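Long-range contact in nuclease (Salmonella phage SETP3, PDB 4QBN), which probably cleaves nucleic acid through a virus-type replication-repair nuclease (VRR-NUC) domain that uses magnesium as cofactor: residues Val22-Tyr27 / Pro34-Ile39. Numbering follows the deposited sequence.
Sequences VRKLSY and PDLLVI
Arg23 and Leu37 form an antiparallel hydrogen-bonded pair in which each backbone satisfies the other: Arg23 N to Leu37 O spans 2.9 Å, and Leu37 N to Arg23 O spans 2.8 Å with a nearly straight 169° at the hydrogen. Lys24 and Leu36 follow as a non-hydrogen-bonded pair; beyond them Leu25 N reaches Asp35 O, at 3.2 Å and from 48° above the carbonyl plane. Asp35, in a helical backbone conformation, shares with Leu36 a classic beta bulge opposite Val48 of strand 44-50, which probably tilts its carbonyl away from Leu25. Asp35 O also lies 2.8 Å from a water that sits 3.0 Å from Leu25 O, bridging the two carbonyls beside the longer bond.

Side chains pack on both faces. With CG1 anti to the backbone N (chi1 179°), Val22 sets that methyl against Leu36 CD2 at 3.7 Å, and the extended Lys24 runs alongside Leu36. On the other face Leu25 lays CD1 across Leu37 CB at 3.9 Å.

Polar ends find partners mostly elsewhere. Arg23 NH1 folds back to Val22 O (3.0 Å), approaching above the carbonyl plane, while NE makes a salt bridge with Glu65 of the second subunit. Tyr27 OH bonds to Glu65 of its own chain, and Asp35 OD2 to Val50 N.

The segments belong to the hairpin of strands 21-27 and 36-40. Helix 3-17 covers the Val22 and Val38 face; strand 44-50 continues the sheet beyond 36-40, and at Leu25-Tyr27 an antiparallel ladder with a strand of the second subunit carries it across the dimer interface.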
# COMPACT_ATOMS: atom_id res chain seq x y z
N VAL A 22 2.49 -10.55 1.05
CA VAL A 22 2.69 -9.92 -0.27
C VAL A 22 1.36 -9.81 -0.99
O VAL A 22 0.61 -10.79 -1.00
CB VAL A 22 3.61 -10.76 -1.14
CG1 VAL A 22 3.79 -10.10 -2.55
CG2 VAL A 22 4.97 -10.87 -0.41
N ARG A 23 1.05 -8.64 -1.59
CA ARG A 23 -0.23 -8.48 -2.33
C ARG A 23 0.07 -7.86 -3.70
O ARG A 23 0.95 -6.99 -3.76
CB ARG A 23 -1.18 -7.53 -1.59
CG ARG A 23 -1.66 -8.12 -0.21
CD ARG A 23 -2.69 -9.17 -0.55
NE ARG A 23 -3.25 -9.83 0.66
CZ ARG A 23 -2.82 -11.00 1.15
NH1 ARG A 23 -1.78 -11.63 0.60
NH2 ARG A 23 -3.44 -11.54 2.21
N LYS A 24 -0.67 -8.27 -4.71
CA LYS A 24 -0.59 -7.63 -6.04
C LYS A 24 -1.53 -6.42 -6.05
O LYS A 24 -2.74 -6.54 -5.97
CB LYS A 24 -0.93 -8.61 -7.14
CG LYS A 24 0.07 -9.77 -7.27
CD LYS A 24 -0.38 -10.76 -8.38
CE LYS A 24 0.44 -12.06 -8.39
NZ LYS A 24 0.11 -12.98 -9.56
N LEU A 25 -0.95 -5.24 -6.22
CA LEU A 25 -1.64 -3.98 -6.02
C LEU A 25 -2.18 -3.43 -7.28
O LEU A 25 -1.59 -3.61 -8.35
CB LEU A 25 -0.64 -2.98 -5.41
CG LEU A 25 -1.11 -2.06 -4.36
CD1 LEU A 25 -1.74 -2.90 -3.27
CD2 LEU A 25 0.13 -1.30 -3.90
N SER A 26 -3.30 -2.72 -7.18
CA SER A 26 -3.83 -1.97 -8.33
C SER A 26 -4.55 -0.75 -7.71
O SER A 26 -4.75 -0.70 -6.48
CB SER A 26 -4.78 -2.83 -9.17
OG SER A 26 -4.89 -2.31 -10.48
N TYR A 27 -4.85 0.27 -8.50
CA TYR A 27 -5.61 1.39 -7.96
C TYR A 27 -6.97 1.33 -8.56
O TYR A 27 -7.09 0.94 -9.71
CB TYR A 27 -5.00 2.71 -8.38
CG TYR A 27 -3.66 3.05 -7.79
CD1 TYR A 27 -3.29 2.65 -6.52
CD2 TYR A 27 -2.76 3.81 -8.53
CE1 TYR A 27 -2.03 3.00 -5.98
CE2 TYR A 27 -1.53 4.15 -8.02
CZ TYR A 27 -1.17 3.76 -6.76
OH TYR A 27 0.06 4.14 -6.22
N PRO A 34 2.55 0.40 -7.82
CA PRO A 34 3.63 -0.61 -7.79
C PRO A 34 3.08 -2.05 -7.88
O PRO A 34 2.00 -2.35 -7.37
CB PRO A 34 4.26 -0.38 -6.39
CG PRO A 34 4.10 1.16 -6.21
CD PRO A 34 2.72 1.47 -6.83
N ASP A 35 3.82 -2.94 -8.54
CA ASP A 35 3.31 -4.32 -8.73
C ASP A 35 3.02 -5.02 -7.42
O ASP A 35 2.00 -5.77 -7.32
CB ASP A 35 4.30 -5.17 -9.54
CG ASP A 35 4.45 -4.67 -10.94
OD1 ASP A 35 3.38 -4.38 -11.54
OD2 ASP A 35 5.61 -4.56 -11.44
N LEU A 36 3.92 -4.87 -6.43
CA LEU A 36 3.76 -5.61 -5.17
C LEU A 36 3.71 -4.69 -3.97
O LEU A 36 4.50 -3.73 -3.88
CB LEU A 36 4.94 -6.58 -4.96
CG LEU A 36 5.12 -7.67 -6.00
CD1 LEU A 36 6.36 -8.50 -5.66
CD2 LEU A 36 3.88 -8.64 -5.98
N LEU A 37 2.80 -4.97 -3.03
CA LEU A 37 2.87 -4.35 -1.68
C LEU A 37 3.42 -5.45 -0.79
O LEU A 37 2.94 -6.59 -0.86
CB LEU A 37 1.43 -3.98 -1.25
CG LEU A 37 1.29 -3.65 0.25
CD1 LEU A 37 2.07 -2.37 0.63
CD2 LEU A 37 -0.21 -3.53 0.55
N VAL A 38 4.43 -5.11 0.02
CA VAL A 38 5.11 -6.10 0.84
C VAL A 38 5.04 -5.54 2.24
O VAL A 38 5.55 -4.43 2.50
CB VAL A 38 6.60 -6.28 0.43
CG1 VAL A 38 7.25 -7.36 1.25
CG2 VAL A 38 6.66 -6.69 -1.07
N ILE A 39 4.44 -6.29 3.14
CA ILE A 39 4.35 -5.83 4.55
C ILE A 39 5.24 -6.76 5.35
O ILE A 39 4.91 -7.94 5.46
CB ILE A 39 2.92 -5.95 5.13
CG1 ILE A 39 1.82 -5.37 4.21
CG2 ILE A 39 2.88 -5.34 6.59
CD1 ILE A 39 1.77 -3.95 4.18
O HOH W 1 0.14 -5.78 -9.40